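Local coordinates for protein Ara h 8 allergen isoform (PDB 6V8J) that belongs to the Bet v 1 family of plant pathogenesis-related allergens and probably binds small hydrophobic ligands, with a possible link to abscisic acid signalling, at residues A[8-13]-A[111-116]; A[51-56]-A[66-71]; A[83-88]-A[98-103]. All coordinates share one frame; numbering follows the deposited sequence.

Contact 1 of 3, residues A[8-13]-A[111-116]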
loop_
_atom_site.group_PDB
_atom_site.type_symbol
_atom_site.label_atom_id
_atom_site.label_comp_id
_atom_site.label_asym_id
_atom_site.label_seq_id
_atom_site.Cartn_x
_atom_site.Cartn_y
_atom_site.Cartn_z
ATOM N N GLU A 8 11.375 -2.872 6.304
ATOM C CA GLU A 8 11.823 -3.853 5.289
ATOM C C GLU A 8 12.595 -3.116 4.200
ATOM O O GLU A 8 12.116 -2.087 3.744
ATOM C CB GLU A 8 10.611 -4.542 4.662
ATOM C CG GLU A 8 9.812 -5.334 5.663
ATOM C CD GLU A 8 10.574 -6.503 6.238
ATOM O OE1 GLU A 8 9.944 -7.472 6.637
ATOM O OE2 GLU A 8 11.794 -6.430 6.270
ATOM N N GLU A 9 13.709 -3.698 3.776
ATOM C CA GLU A 9 14.468 -3.243 2.597
ATOM C C GLU A 9 14.454 -4.393 1.580
ATOM O O GLU A 9 14.640 -5.538 2.012
ATOM C CB GLU A 9 15.896 -2.903 3.016
ATOM C CG GLU A 9 16.005 -1.995 4.224
ATOM C CD GLU A 9 17.380 -1.423 4.547
ATOM O OE1 GLU A 9 18.015 -0.907 3.662
ATOM O OE2 GLU A 9 17.798 -1.470 5.701
ATOM N N SER A 10 14.274 -4.084 0.294
ATOM C CA SER A 10 14.283 -5.103 -0.794
ATOM C C SER A 10 14.766 -4.472 -2.098
ATOM O O SER A 10 14.872 -3.260 -2.130
ATOM C CB SER A 10 12.924 -5.710 -0.962
ATOM O OG SER A 10 11.947 -4.717 -1.176
ATOM N N THR A 11 15.037 -5.283 -3.128
ATOM C CA THR A 11 15.489 -4.730 -4.426
ATOM C C THR A 11 14.470 -5.026 -5.523
ATOM O O THR A 11 13.601 -5.879 -5.344
ATOM C CB THR A 11 16.914 -5.178 -4.776
ATOM O OG1 THR A 11 16.974 -6.611 -4.808
ATOM C CG2 THR A 11 17.937 -4.575 -3.842
ATOM N N SER A 12 14.586 -4.312 -6.632
ATOM C CA SER A 12 13.928 -4.661 -7.908
ATOM C C SER A 12 14.919 -4.521 -9.049
ATOM O O SER A 12 15.782 -3.640 -8.987
ATOM C CB SER A 12 12.756 -3.778 -8.125
ATOM O OG SER A 12 12.086 -4.140 -9.316
ATOM N N PRO A 13 14.808 -5.325 -10.144
ATOM C CA PRO A 13 15.491 -4.980 -11.382
ATOM C C PRO A 13 14.906 -3.732 -12.076
ATOM O O PRO A 13 15.618 -3.155 -12.899
ATOM C CB PRO A 13 15.305 -6.229 -12.255
ATOM C CG PRO A 13 14.000 -6.843 -11.738
ATOM C CD PRO A 13 14.028 -6.580 -10.248
ATOM N N SER A 111 16.069 -0.820 -8.545
ATOM C CA SER A 111 15.633 -0.071 -7.344
ATOM C C SER A 111 16.059 -0.791 -6.057
ATOM O O SER A 111 16.171 -2.021 -6.037
ATOM C CB SER A 111 14.155 0.165 -7.367
ATOM O OG SER A 111 13.792 0.993 -8.442
ATOM N N LYS A 112 16.348 0.009 -5.039
ATOM C CA LYS A 112 16.319 -0.380 -3.622
ATOM C C LYS A 112 14.985 0.132 -3.063
ATOM O O LYS A 112 14.664 1.295 -3.291
ATOM C CB LYS A 112 17.512 0.285 -2.942
ATOM C CG LYS A 112 17.429 0.431 -1.437
ATOM C CD LYS A 112 17.566 -0.854 -0.671
ATOM C CE LYS A 112 18.414 -0.728 0.578
ATOM N NZ LYS A 112 18.183 -1.818 1.552
ATOM N N ILE A 113 14.227 -0.728 -2.399
ATOM C CA ILE A 113 12.874 -0.330 -1.925
ATOM C C ILE A 113 12.936 -0.268 -0.405
ATOM O O ILE A 113 13.297 -1.264 0.200
ATOM C CB ILE A 113 11.802 -1.324 -2.414
ATOM C CG1 ILE A 113 11.728 -1.388 -3.941
ATOM C CG2 ILE A 113 10.453 -1.023 -1.789
ATOM C CD1 ILE A 113 11.258 -2.715 -4.486
ATOM N N LYS A 114 12.597 0.874 0.176
ATOM C CA LYS A 114 12.603 0.970 1.646
ATOM C C LYS A 114 11.158 1.195 2.083
ATOM O O LYS A 114 10.542 2.113 1.570
ATOM C CB LYS A 114 13.562 2.076 2.075
ATOM C CG LYS A 114 14.974 1.941 1.516
ATOM C CD LYS A 114 15.943 2.990 1.991
ATOM C CE LYS A 114 15.865 4.269 1.191
ATOM N NZ LYS A 114 17.191 4.912 1.097
ATOM N N VAL A 115 10.667 0.311 2.937
ATOM C CA VAL A 115 9.305 0.449 3.509
ATOM C C VAL A 115 9.416 0.541 5.026
ATOM O O VAL A 115 10.109 -0.277 5.633
ATOM C CB VAL A 115 8.362 -0.671 3.048
ATOM C CG1 VAL A 115 7.079 -0.669 3.844
ATOM C CG2 VAL A 115 8.058 -0.539 1.574
ATOM N N SER A 116 8.717 1.525 5.586
ATOM C CA SER A 116 8.477 1.574 7.040
ATOM C C SER A 116 6.975 1.462 7.285
ATOM O O SER A 116 6.232 2.195 6.663
ATOM C CB SER A 116 9.045 2.824 7.609
ATOM O OG SER A 116 9.026 2.753 9.010
#
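Strand residues 8-12 and 111-116 run antiparallel at 156°, with Glu-8, Ser-10 and Ser-12 facing Val-115, Ile-113 and Ser-111 in hydrogen-bonded pairs, each closed by two N-H...O bonds. The shortest rung is Ile-113 N to Ser-10 O at 2.6 Å, and its return bond, Ser-10 N to Ile-113 O, measures 3.0 Å. Between the rungs, the CA-H of Thr-11 leans on the carbonyl of Ser-111, with Thr-11 CA 3.2 Å from Ser-111 O. On the face bearing Ile-113, side chains meet at Ser-10: Ser-10 OG lies 3.6 Å from Ile-113 CB, and CD1 of the isoleucine passes on to the CB of Ser-12 at 4.1 Å. These are the first and last strands along the chain, neighbours at one edge of the seven-stranded antiparallel Bet v 1 sheet. The face bearing Ile-113 turns toward the helices: Ile-113 packs on Phe-143 of helix 129-151 and on Leu-19 of helix 16-25, while Glu-8 reaches a salt bridge with Lys-136. Ser-12 OG bonds to Glu-147 of helix 129-151 and to Val-14 N, and Ser-111 OG to Val-14 O, just past the end of strand 3-12. On the other face, Lys-112 starts with CG anti to the backbone N (chi1 159°), then bends at its second and third torsions across the strand, its CD passing 3.9 Å from Ser-10 O, and crosses obliquely to the carboxylate of Glu-9. A salt bridge forms there between Lys-112 NZ and Glu-9 OE1, but the modelled 2.3 Å is too short to be trusted in detail. Lys-114 turns from Glu-9 to a salt bridge with Glu-105.

Contact 2 of 3, residues A[51-56]-A[66-71]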
loop_
_atom_site.group_PDB
_atom_site.type_symbol
_atom_site.label_atom_id
_atom_site.label_comp_id
_atom_site.label_asym_id
_atom_site.label_seq_id
_atom_site.Cartn_x
_atom_site.Cartn_y
_atom_site.Cartn_z
ATOM N N GLY A 51 -3.428 14.442 1.502
ATOM C CA GLY A 51 -4.752 14.655 2.111
ATOM C C GLY A 51 -5.834 13.934 1.351
ATOM O O GLY A 51 -6.902 13.719 1.943
ATOM N N THR A 52 -5.575 13.591 0.085
ATOM C CA THR A 52 -6.475 12.785 -0.783
ATOM C C THR A 52 -6.863 11.473 -0.098
ATOM O O THR A 52 -5.951 10.731 0.356
ATOM C CB THR A 52 -5.818 12.446 -2.125
ATOM O OG1 THR A 52 -5.656 13.685 -2.831
ATOM C CG2 THR A 52 -6.661 11.520 -2.954
ATOM N N VAL A 53 -8.161 11.213 -0.013
ATOM C CA VAL A 53 -8.687 9.920 0.487
ATOM C C VAL A 53 -9.294 9.163 -0.707
ATOM O O VAL A 53 -10.032 9.779 -1.537
ATOM C CB VAL A 53 -9.677 10.103 1.640
ATOM C CG1 VAL A 53 -10.401 8.806 2.002
ATOM C CG2 VAL A 53 -8.939 10.602 2.867
ATOM N N LYS A 54 -8.968 7.881 -0.764
ATOM C CA LYS A 54 -9.450 6.911 -1.779
ATOM C C LYS A 54 -10.218 5.803 -1.067
ATOM O O LYS A 54 -9.854 5.462 0.095
ATOM C CB LYS A 54 -8.323 6.217 -2.546
ATOM C CG LYS A 54 -7.098 7.044 -2.891
ATOM C CD LYS A 54 -6.016 6.150 -3.422
ATOM C CE LYS A 54 -4.746 6.850 -3.861
ATOM N NZ LYS A 54 -3.823 5.895 -4.507
ATOM N N LYS A 55 -11.248 5.288 -1.736
ATOM C CA LYS A 55 -12.011 4.100 -1.291
ATOM C C LYS A 55 -11.617 2.923 -2.180
ATOM O O LYS A 55 -11.738 3.048 -3.398
ATOM C CB LYS A 55 -13.512 4.414 -1.350
ATOM C CG LYS A 55 -14.460 3.216 -1.308
ATOM C CD LYS A 55 -15.940 3.592 -1.408
ATOM C CE LYS A 55 -16.427 4.199 -0.104
ATOM N NZ LYS A 55 -17.629 5.076 -0.218
ATOM N N VAL A 56 -11.092 1.858 -1.577
ATOM C CA VAL A 56 -10.693 0.582 -2.230
ATOM C C VAL A 56 -11.800 -0.420 -1.911
ATOM O O VAL A 56 -11.977 -0.743 -0.728
ATOM C CB VAL A 56 -9.309 0.084 -1.762
ATOM C CG1 VAL A 56 -8.906 -1.198 -2.452
ATOM C CG2 VAL A 56 -8.225 1.147 -1.934
ATOM N N TYR A 66 -14.512 -2.369 2.302
ATOM C CA TYR A 66 -14.027 -1.062 1.809
ATOM C C TYR A 66 -12.935 -0.613 2.775
ATOM O O TYR A 66 -13.225 -0.434 3.953
ATOM C CB TYR A 66 -15.169 -0.046 1.725
ATOM C CG TYR A 66 -16.494 -0.591 1.258
ATOM C CD1 TYR A 66 -17.345 -1.225 2.137
ATOM C CD2 TYR A 66 -16.906 -0.462 -0.052
ATOM C CE1 TYR A 66 -18.568 -1.723 1.732
ATOM C CE2 TYR A 66 -18.124 -0.958 -0.480
ATOM C CZ TYR A 66 -18.956 -1.594 0.417
ATOM O OH TYR A 66 -20.154 -2.108 0.031
ATOM N N VAL A 67 -11.718 -0.463 2.279
ATOM C CA VAL A 67 -10.689 0.166 3.138
ATOM C C VAL A 67 -10.430 1.571 2.592
ATOM O O VAL A 67 -10.562 1.764 1.380
ATOM C CB VAL A 67 -9.424 -0.693 3.314
ATOM C CG1 VAL A 67 -9.706 -1.997 4.034
ATOM C CG2 VAL A 67 -8.668 -0.910 2.024
ATOM N N LEU A 68 -10.224 2.532 3.487
ATOM C CA LEU A 68 -9.926 3.913 3.048
ATOM C C LEU A 68 -8.413 4.101 3.074
ATOM O O LEU A 68 -7.772 3.604 3.994
ATOM C CB LEU A 68 -10.639 4.913 3.962
ATOM C CG LEU A 68 -12.169 4.889 3.922
ATOM C CD1 LEU A 68 -12.763 5.806 4.960
ATOM C CD2 LEU A 68 -12.691 5.274 2.562
ATOM N N HIS A 69 -7.923 4.856 2.107
ATOM C CA HIS A 69 -6.488 5.064 1.827
ATOM C C HIS A 69 -6.227 6.573 1.708
ATOM O O HIS A 69 -6.763 7.183 0.786
ATOM C CB HIS A 69 -6.141 4.239 0.585
ATOM C CG HIS A 69 -4.805 4.475 -0.003
ATOM N ND1 HIS A 69 -3.961 3.441 -0.334
ATOM C CD2 HIS A 69 -4.177 5.607 -0.365
ATOM C CE1 HIS A 69 -2.870 3.936 -0.863
ATOM N NE2 HIS A 69 -2.975 5.254 -0.887
ATOM N N LYS A 70 -5.471 7.130 2.660
ATOM C CA LYS A 70 -5.154 8.574 2.716
ATOM C C LYS A 70 -3.709 8.774 2.258
ATOM O O LYS A 70 -2.831 8.081 2.800
ATOM C CB LYS A 70 -5.334 9.107 4.139
ATOM C CG LYS A 70 -5.127 10.613 4.282
ATOM C CD LYS A 70 -5.902 11.252 5.443
ATOM C CE LYS A 70 -5.578 12.718 5.597
ATOM N NZ LYS A 70 -6.722 13.485 6.143
ATOM N N ILE A 71 -3.453 9.743 1.373
ATOM C CA ILE A 71 -2.056 10.132 1.024
ATOM C C ILE A 71 -1.516 11.025 2.148
ATOM O O ILE A 71 -2.100 12.094 2.409
ATOM C CB ILE A 71 -1.934 10.797 -0.359
ATOM C CG1 ILE A 71 -2.612 9.984 -1.470
ATOM C CG2 ILE A 71 -0.465 11.060 -0.657
ATOM C CD1 ILE A 71 -2.414 10.539 -2.885
#
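His-69 O is gripped from the opposing strand by two donors, the N-H of Lys-54 (N to O 2.8 Å) and the weaker CA-H of Val-53 (Val-53 CA to His-69 O 3.4 Å). The return bond, His-69 N to Lys-54 O, completes one rung; Val-56 and Val-67 form the next, and Gly-51 N and Thr-52 O hold the two ends of Ile-71 where the first segment is still a loop. The side chains of Lys-54 and His-69 leave the sheet together. With CG anti to the carbonyl carbon (chi1 -37°) and the rest of the chain extended, Lys-54 runs its CD over one face of the imidazole, 4.0 Å from the ring centroid, in a CH-pi contact. Its ammonium goes on to a salt bridge with Asp-28, while His-69 NE2 bonds to Tyr-81 OH. Across the reverse side of the sheet, Val-53 CG2 rests on the aliphatic chain of Lys-70, 4.0 Å from its CD, and Val-53 CG1 meets Leu-68 CD2. The two segments belong to the hairpin of strands 53-60 and 63-75, flanked by strand 38-45 at Lys-55 and Val-53 and by strand 80-87, whose Tyr-83 sets its ring, slid well to one side, against the face of His-69 away from Lys-54.

Contact 3 of 3, residues A[83-88]-A[98-103]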
loop_
_atom_site.group_PDB
_atom_site.type_symbol
_atom_site.label_atom_id
_atom_site.label_comp_id
_atom_site.label_asym_id
_atom_site.label_seq_id
_atom_site.Cartn_x
_atom_site.Cartn_y
_atom_site.Cartn_z
ATOM N N TYR A 83 1.282 6.668 3.005
ATOM C CA TYR A 83 -0.199 6.567 3.012
ATOM C C TYR A 83 -0.642 5.764 4.229
ATOM O O TYR A 83 0.192 5.030 4.844
ATOM C CB TYR A 83 -0.685 5.909 1.711
ATOM C CG TYR A 83 -0.212 4.492 1.502
ATOM C CD1 TYR A 83 1.082 4.205 1.091
ATOM C CD2 TYR A 83 -1.062 3.436 1.744
ATOM C CE1 TYR A 83 1.506 2.902 0.883
ATOM C CE2 TYR A 83 -0.668 2.127 1.521
ATOM C CZ TYR A 83 0.623 1.861 1.118
ATOM O OH TYR A 83 0.958 0.560 1.012
ATOM N N THR A 84 -1.910 5.959 4.594
ATOM C CA THR A 84 -2.554 5.306 5.749
ATOM C C THR A 84 -3.801 4.557 5.270
ATOM O O THR A 84 -4.599 5.169 4.548
ATOM C CB THR A 84 -2.808 6.331 6.862
ATOM O OG1 THR A 84 -1.515 6.792 7.271
ATOM C CG2 THR A 84 -3.587 5.746 8.016
ATOM N N ILE A 85 -3.945 3.306 5.713
ATOM C CA ILE A 85 -5.069 2.361 5.436
ATOM C C ILE A 85 -5.904 2.268 6.720
ATOM O O ILE A 85 -5.288 2.169 7.817
ATOM C CB ILE A 85 -4.521 0.970 5.050
ATOM C CG1 ILE A 85 -3.577 0.994 3.844
ATOM C CG2 ILE A 85 -5.656 -0.016 4.872
ATOM C CD1 ILE A 85 -4.199 1.547 2.575
ATOM N N SER A 86 -7.214 2.379 6.562
ATOM C CA SER A 86 -8.188 2.199 7.660
ATOM C C SER A 86 -9.545 1.790 7.078
ATOM O O SER A 86 -9.681 1.791 5.864
ATOM C CB SER A 86 -8.306 3.466 8.456
ATOM O OG SER A 86 -8.554 4.564 7.605
ATOM N N GLY A 87 -10.502 1.484 7.946
ATOM C CA GLY A 87 -11.839 1.051 7.503
ATOM C C GLY A 87 -11.936 -0.455 7.557
ATOM O O GLY A 87 -11.377 -1.032 8.492
ATOM N N GLY A 88 -12.616 -1.059 6.583
ATOM C CA GLY A 88 -12.887 -2.507 6.616
ATOM C C GLY A 88 -13.475 -2.937 7.944
ATOM O O GLY A 88 -12.899 -3.821 8.575
ATOM N N VAL A 98 -3.173 1.580 9.638
ATOM C CA VAL A 98 -1.776 1.166 9.308
ATOM C C VAL A 98 -1.167 2.248 8.423
ATOM O O VAL A 98 -1.698 2.496 7.331
ATOM C CB VAL A 98 -1.696 -0.236 8.677
ATOM C CG1 VAL A 98 -0.239 -0.688 8.569
ATOM C CG2 VAL A 98 -2.498 -1.253 9.465
ATOM N N SER A 99 -0.057 2.824 8.874
ATOM C CA SER A 99 0.687 3.892 8.164
ATOM C C SER A 99 1.948 3.296 7.531
ATOM O O SER A 99 2.755 2.675 8.248
ATOM C CB SER A 99 1.010 5.040 9.074
ATOM O OG SER A 99 -0.182 5.674 9.452
ATOM N N PHE A 100 2.059 3.492 6.216
ATOM C CA PHE A 100 3.195 3.113 5.362
ATOM C C PHE A 100 4.006 4.351 4.999
ATOM O O PHE A 100 3.393 5.417 4.603
ATOM C CB PHE A 100 2.668 2.450 4.093
ATOM C CG PHE A 100 1.989 1.121 4.298
ATOM C CD1 PHE A 100 2.733 -0.037 4.268
ATOM C CD2 PHE A 100 0.630 1.041 4.593
ATOM C CE1 PHE A 100 2.133 -1.269 4.481
ATOM C CE2 PHE A 100 0.037 -0.187 4.816
ATOM C CZ PHE A 100 0.790 -1.337 4.720
ATOM N N LYS A 101 5.332 4.229 5.129
ATOM C CA LYS A 101 6.294 5.188 4.524
ATOM C C LYS A 101 7.170 4.390 3.545
ATOM O O LYS A 101 7.827 3.399 3.966
ATOM C CB LYS A 101 7.095 5.935 5.592
ATOM C CG LYS A 101 6.245 6.673 6.614
ATOM C CD LYS A 101 6.911 6.956 7.949
ATOM C CE LYS A 101 7.716 8.222 7.886
ATOM N NZ LYS A 101 8.807 8.212 8.888
ATOM N N THR A 102 7.124 4.810 2.281
ATOM C CA THR A 102 7.764 4.074 1.165
ATOM C C THR A 102 8.724 5.031 0.460
ATOM O O THR A 102 8.364 6.194 0.271
ATOM C CB THR A 102 6.726 3.417 0.240
ATOM O OG1 THR A 102 6.072 4.384 -0.572
ATOM C CG2 THR A 102 5.723 2.570 0.986
ATOM N N LYS A 103 9.901 4.529 0.112
ATOM C CA LYS A 103 10.864 5.321 -0.678
ATOM C C LYS A 103 11.700 4.380 -1.562
ATOM O O LYS A 103 12.149 3.345 -1.075
ATOM C CB LYS A 103 11.722 6.132 0.293
ATOM C CG LYS A 103 12.711 7.084 -0.349
ATOM C CD LYS A 103 13.607 7.763 0.649
ATOM C CE LYS A 103 14.363 8.925 0.045
ATOM N NZ LYS A 103 15.195 8.478 -1.087
#
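Tyr-83 and Phe-100 lay their rings nearly parallel, planes at 10° and centroids 4.8 Å apart, but slid so far that they barely overlap. What sits over the tyrosine face is Phe-100 CB, 3.8 Å from the ring centroid in a CH-pi contact, and the phenol oxygen in turn hangs above the phenylalanine ring, with Tyr-83 OH 3.5 Å from Phe-100 CG. The first torsion of Tyr-83 (chi1 63°) puts CG between its own N and C, which swings the ring over the partner strand. Ile-85 CG1 approaches the phenylalanine ring obliquely, 3.9 Å from Phe-100 CE2. On the reverse face of the sheet, Ser-99 OG donates to Thr-84 OG1 at 2.8 Å, and that same oxygen also bonds to Asp-72. The backbones carry these groups on two hydrogen-bonded pairs, Tyr-83 with Phe-100 and Ile-85 with Val-98, each bonded both ways. Strands 80-87 and 95-107 form a hairpin near the centre of the sheet. Tyr-83 also meets the rings of His-69 and Tyr-81, Val-98 and Phe-100 pack on Val-117 of strand 110-121, and Phe-100 reaches Val-135 and Ser-139 of helix 129-151.

How the contacts relate
The three contacts span one sheet in the order contact 1, contact 3, contact 2. Contacts 1 and 2 lie on opposite sides of the chain's centre, about 23 Å apart between centres; contact 3 bridges them, its centre about 17 Å from that of contact 1 and 9 Å from that of contact 2. Ser-116 N probably bonds to Lys-101 O at 2.6 Å, and Leu-68 N to Ser-86 O, so backbone bonds between adjacent strands stitch the three ladders into one sheet. Ile-113, Phe-100, Tyr-83 and His-69 face the same way, toward the helices, where the Bet v 1 family typically binds hydrophobic ligands. Sulfate, probably from the crystallisation liquor, forms a long, weak ion pair with Lys-70.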